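Local coordinates for kcn28 (Kitasatospora, PDB 6J31), which belongs to the GT-B fold family of proteins related to erythromycin biosynthesis protein CIII, built from two Rossmann-like domains, at residues K203-R215 with L377-L389. Residues are numbered along the deposited sequence; the frame is centred on the assembly and turned at random.
Sequences KRFTFIGPCLGRR and LRAHGGTMRAADL
This contact lies where the linker between the two domains of a GT-B fold meets the C-terminal helix, which crosses back to the N-terminal domain. Strand 205-207, the last of the N-terminal parallel sheet, and the linker after it meet the turn between helices 364-378 and 382-391. The far ends of I208 and C211 reach the later helix, which packs on helix 22-30 as well through A386 and L24. G382 N donates to I208 O at 3.0 Å, with an N-H...O angle of 151°. CG2 of I208 rests on A386 CB at 3.9 Å, and C211 SG lies near the same CB. On the strand, T206 CG2 sits over one face of the R385 guanidinium, 3.7 Å above its plane. The same methyl meets L389 CD1 tip to tip. The extended R385 chain, with CG anti to the backbone N (chi1 -172°), carries the guanidinium out to T206 and to H380 O. Its NH1 makes a weak bond to H380 O, which lies at the edge of the guanidinium. Water 1 links that NH1 to F207 O. F207 O also lies near the plane of the H380 ring, at its edge. G381 and G382 both have positive phi, a backbone shape that favours glycine. Further along the linker P210 CD meets L377 CD2. Water 2 accepts from both L212 N and T383 N. T383 OG1, anti to its carbonyl carbon (chi1 -61°), donates to L212 O at 2.8 Å.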
loop_
_atom_site.group_PDB
_atom_site.type_symbol
_atom_site.label_atom_id
_atom_site.label_comp_id
_atom_site.label_asym_id
_atom_site.label_seq_id
_atom_site.Cartn_x
_atom_site.Cartn_y
_atom_site.Cartn_z
ATOM N N LYS A 203 -13.581 10.708 -13.772
ATOM C CA LYS A 203 -14.044 12.008 -13.307
ATOM C C LYS A 203 -13.880 12.125 -11.803
ATOM O O LYS A 203 -13.664 13.222 -11.279
ATOM C CB LYS A 203 -15.512 12.193 -13.682
ATOM C CG LYS A 203 -15.773 12.545 -15.132
ATOM C CD LYS A 203 -17.244 12.844 -15.313
ATOM C CE LYS A 203 -18.058 11.634 -14.879
ATOM N NZ LYS A 203 -19.519 11.913 -14.843
ATOM N N ARG A 204 -13.976 10.997 -11.105
ATOM C CA ARG A 204 -13.894 10.899 -9.657
ATOM C C ARG A 204 -12.536 10.415 -9.161
ATOM O O ARG A 204 -12.005 10.970 -8.195
ATOM C CB ARG A 204 -14.997 9.959 -9.158
ATOM C CG ARG A 204 -15.114 9.851 -7.664
ATOM C CD ARG A 204 -16.168 8.818 -7.289
ATOM N NE ARG A 204 -17.486 9.173 -7.805
ATOM C CZ ARG A 204 -18.357 9.936 -7.157
ATOM N NH1 ARG A 204 -18.051 10.435 -5.968
ATOM N NH2 ARG A 204 -19.535 10.207 -7.700
ATOM N N PHE A 205 -11.964 9.393 -9.794
ATOM C CA PHE A 205 -10.687 8.813 -9.397
ATOM C C PHE A 205 -9.618 9.214 -10.407
ATOM O O PHE A 205 -9.844 9.129 -11.616
ATOM C CB PHE A 205 -10.769 7.283 -9.323
ATOM C CG PHE A 205 -11.761 6.754 -8.312
ATOM C CD1 PHE A 205 -11.368 6.482 -7.011
ATOM C CD2 PHE A 205 -13.071 6.493 -8.675
ATOM C CE1 PHE A 205 -12.268 5.987 -6.083
ATOM C CE2 PHE A 205 -13.982 5.994 -7.754
ATOM C CZ PHE A 205 -13.580 5.740 -6.457
ATOM N N THR A 206 -8.459 9.650 -9.919
ATOM C CA THR A 206 -7.322 9.967 -10.778
ATOM C C THR A 206 -6.188 8.999 -10.480
ATOM O O THR A 206 -5.735 8.906 -9.336
ATOM C CB THR A 206 -6.850 11.407 -10.583
ATOM O OG1 THR A 206 -7.886 12.313 -10.976
ATOM C CG2 THR A 206 -5.611 11.677 -11.427
ATOM N N PHE A 207 -5.721 8.296 -11.509
ATOM C CA PHE A 207 -4.589 7.387 -11.360
ATOM C C PHE A 207 -3.306 8.204 -11.407
ATOM O O PHE A 207 -2.948 8.761 -12.450
ATOM C CB PHE A 207 -4.613 6.308 -12.437
ATOM C CG PHE A 207 -5.783 5.374 -12.319
ATOM C CD1 PHE A 207 -5.877 4.501 -11.248
ATOM C CD2 PHE A 207 -6.786 5.365 -13.276
ATOM C CE1 PHE A 207 -6.949 3.643 -11.127
ATOM C CE2 PHE A 207 -7.863 4.505 -13.164
ATOM C CZ PHE A 207 -7.944 3.641 -12.090
ATOM N N ILE A 208 -2.623 8.292 -10.270
ATOM C CA ILE A 208 -1.470 9.173 -10.131
ATOM C C ILE A 208 -0.181 8.387 -10.326
ATOM O O ILE A 208 0.824 8.924 -10.805
ATOM C CB ILE A 208 -1.500 9.880 -8.761
ATOM C CG1 ILE A 208 -2.673 10.855 -8.704
ATOM C CG2 ILE A 208 -0.195 10.612 -8.474
ATOM C CD1 ILE A 208 -2.487 12.080 -9.575
ATOM N N GLY A 209 -0.205 7.106 -9.980
ATOM C CA GLY A 209 1.015 6.355 -9.839
ATOM C C GLY A 209 1.675 6.720 -8.526
ATOM O O GLY A 209 1.144 7.512 -7.741
ATOM N N PRO A 210 2.848 6.154 -8.261
ATOM C CA PRO A 210 3.538 6.439 -7.001
ATOM C C PRO A 210 3.994 7.884 -6.923
ATOM O O PRO A 210 4.299 8.524 -7.933
ATOM C CB PRO A 210 4.734 5.485 -7.026
ATOM C CG PRO A 210 4.982 5.260 -8.476
ATOM C CD PRO A 210 3.621 5.241 -9.112
ATOM N N CYS A 211 4.030 8.396 -5.701
ATOM C CA CYS A 211 4.520 9.744 -5.447
ATOM C C CYS A 211 5.945 9.611 -4.923
ATOM O O CYS A 211 6.168 9.252 -3.766
ATOM C CB CYS A 211 3.593 10.474 -4.484
ATOM S SG CYS A 211 1.996 10.868 -5.251
ATOM N N LEU A 212 6.908 9.887 -5.794
ATOM C CA LEU A 212 8.324 9.738 -5.511
ATOM C C LEU A 212 8.951 11.111 -5.308
ATOM O O LEU A 212 8.422 12.130 -5.756
ATOM C CB LEU A 212 9.035 9.007 -6.654
ATOM C CG LEU A 212 8.402 7.711 -7.171
ATOM C CD1 LEU A 212 9.171 7.211 -8.384
ATOM C CD2 LEU A 212 8.340 6.648 -6.090
ATOM N N GLY A 213 10.081 11.130 -4.613
ATOM C CA GLY A 213 10.789 12.371 -4.382
ATOM C C GLY A 213 12.235 12.128 -4.011
ATOM O O GLY A 213 12.657 12.406 -2.883
ATOM N N ARG A 214 12.981 11.570 -4.966
ATOM C CA ARG A 214 14.430 11.381 -4.919
ATOM C C ARG A 214 14.789 10.219 -3.999
ATOM O O ARG A 214 14.044 9.896 -3.065
ATOM C CB ARG A 214 15.165 12.665 -4.530
ATOM C CG ARG A 214 15.711 13.431 -5.756
ATOM C CD ARG A 214 15.039 12.988 -7.078
ATOM N NE ARG A 214 15.945 12.295 -7.996
ATOM C CZ ARG A 214 16.013 10.974 -8.142
ATOM N NH1 ARG A 214 15.225 10.178 -7.432
ATOM N NH2 ARG A 214 16.874 10.447 -9.004
ATOM N N ARG A 215 15.937 9.595 -4.260
ATOM C CA ARG A 215 16.291 8.354 -3.586
ATOM C C ARG A 215 16.388 8.543 -2.075
ATOM O O ARG A 215 16.931 9.536 -1.584
ATOM C CB ARG A 215 17.611 7.811 -4.136
ATOM C CG ARG A 215 17.894 6.390 -3.689
ATOM C CD ARG A 215 19.264 5.901 -4.118
ATOM N NE ARG A 215 19.705 4.791 -3.279
ATOM C CZ ARG A 215 20.610 4.903 -2.311
ATOM N NH1 ARG A 215 20.946 3.843 -1.588
ATOM N NH2 ARG A 215 21.187 6.072 -2.073
ATOM N N LEU A 377 4.939 3.759 -16.161
ATOM C CA LEU A 377 4.743 4.058 -14.750
ATOM C C LEU A 377 4.857 5.558 -14.487
ATOM O O LEU A 377 3.973 6.156 -13.864
ATOM C CB LEU A 377 5.749 3.265 -13.915
ATOM C CG LEU A 377 5.256 2.671 -12.589
ATOM C CD1 LEU A 377 6.387 2.329 -11.630
ATOM C CD2 LEU A 377 4.260 3.561 -11.932
ATOM N N ARG A 378 5.936 6.189 -14.961
ATOM C CA ARG A 378 6.139 7.602 -14.654
ATOM C C ARG A 378 5.101 8.492 -15.330
ATOM O O ARG A 378 4.831 9.595 -14.840
ATOM C CB ARG A 378 7.551 8.058 -15.050
ATOM C CG ARG A 378 7.679 8.695 -16.442
ATOM C CD ARG A 378 8.125 7.720 -17.515
ATOM N NE ARG A 378 9.477 7.217 -17.298
ATOM C CZ ARG A 378 10.500 7.423 -18.124
ATOM N NH1 ARG A 378 10.344 8.156 -19.221
ATOM N NH2 ARG A 378 11.690 6.912 -17.838
ATOM N N ALA A 379 4.505 8.032 -16.432
ATOM C CA ALA A 379 3.615 8.842 -17.254
ATOM C C ALA A 379 2.289 9.170 -16.581
ATOM O O ALA A 379 1.489 9.905 -17.170
ATOM C CB ALA A 379 3.350 8.133 -18.581
ATOM N N HIS A 380 2.028 8.654 -15.381
ATOM C CA HIS A 380 0.769 8.925 -14.700
ATOM C C HIS A 380 0.757 10.262 -13.966
ATOM O O HIS A 380 -0.307 10.678 -13.495
ATOM C CB HIS A 380 0.447 7.782 -13.738
ATOM C CG HIS A 380 -0.195 6.607 -14.408
ATOM N ND1 HIS A 380 0.535 5.627 -15.045
ATOM C CD2 HIS A 380 -1.495 6.263 -14.556
ATOM C CE1 HIS A 380 -0.287 4.727 -15.551
ATOM N NE2 HIS A 380 -1.525 5.090 -15.269
ATOM N N GLY A 381 1.898 10.941 -13.862
ATOM C CA GLY A 381 1.938 12.281 -13.304
ATOM C C GLY A 381 2.652 12.405 -11.972
ATOM O O GLY A 381 3.331 13.409 -11.732
ATOM N N GLY A 382 2.521 11.400 -11.110
ATOM C CA GLY A 382 3.244 11.326 -9.857
ATOM C C GLY A 382 2.984 12.501 -8.927
ATOM O O GLY A 382 1.903 13.101 -8.904
ATOM N N THR A 383 4.029 12.848 -8.167
ATOM C CA THR A 383 3.914 13.828 -7.089
ATOM C C THR A 383 3.433 15.178 -7.600
ATOM O O THR A 383 2.536 15.797 -7.011
ATOM C CB THR A 383 5.266 13.981 -6.389
ATOM O OG1 THR A 383 5.660 12.727 -5.822
ATOM C CG2 THR A 383 5.192 15.026 -5.298
ATOM N N MET A 384 4.027 15.660 -8.692
ATOM C CA MET A 384 3.711 17.003 -9.161
ATOM C C MET A 384 2.268 17.098 -9.634
ATOM O O MET A 384 1.590 18.098 -9.371
ATOM C CB MET A 384 4.675 17.413 -10.275
ATOM C CG MET A 384 6.134 17.405 -9.840
ATOM S SD MET A 384 6.494 18.542 -8.485
ATOM C CE MET A 384 8.048 17.865 -7.902
ATOM N N ARG A 385 1.771 16.071 -10.328
ATOM C CA ARG A 385 0.377 16.115 -10.758
ATOM C C ARG A 385 -0.568 16.044 -9.563
ATOM O O ARG A 385 -1.580 16.752 -9.526
ATOM C CB ARG A 385 0.079 14.993 -11.750
ATOM C CG ARG A 385 -1.306 15.120 -12.365
ATOM C CD ARG A 385 -1.709 13.906 -13.173
ATOM N NE ARG A 385 -3.051 14.081 -13.718
ATOM C CZ ARG A 385 -3.733 13.136 -14.358
ATOM N NH1 ARG A 385 -3.198 11.937 -14.551
ATOM N NH2 ARG A 385 -4.954 13.391 -14.808
ATOM N N ALA A 386 -0.247 15.203 -8.575
ATOM C CA ALA A 386 -1.091 15.098 -7.389
ATOM C C ALA A 386 -1.141 16.419 -6.630
ATOM O O ALA A 386 -2.218 16.865 -6.213
ATOM C CB ALA A 386 -0.584 13.978 -6.485
ATOM N N ALA A 387 0.011 17.072 -6.465
ATOM C CA ALA A 387 0.032 18.365 -5.792
ATOM C C ALA A 387 -0.747 19.411 -6.583
ATOM O O ALA A 387 -1.471 20.227 -6.001
ATOM C CB ALA A 387 1.475 18.815 -5.569
ATOM N N ASP A 388 -0.618 19.404 -7.914
ATOM C CA ASP A 388 -1.361 20.362 -8.730
ATOM C C ASP A 388 -2.866 20.164 -8.587
ATOM O O ASP A 388 -3.623 21.139 -8.516
ATOM C CB ASP A 388 -0.946 20.254 -10.195
ATOM C CG ASP A 388 0.483 20.705 -10.433
ATOM O OD1 ASP A 388 1.089 21.304 -9.516
ATOM O OD2 ASP A 388 1.000 20.461 -11.544
ATOM N N LEU A 389 -3.321 18.908 -8.547
ATOM C CA LEU A 389 -4.750 18.646 -8.400
ATOM C C LEU A 389 -5.267 19.107 -7.041
ATOM O O LEU A 389 -6.386 19.623 -6.938
ATOM C CB LEU A 389 -5.038 17.162 -8.613
ATOM C CG LEU A 389 -4.932 16.700 -10.064
ATOM C CD1 LEU A 389 -5.242 15.216 -10.179
ATOM C CD2 LEU A 389 -5.862 17.527 -10.940
HETATM O O HOH W 1 -4.276 8.913 -15.014
HETATM O O HOH W 2 6.462 10.997 -8.521
#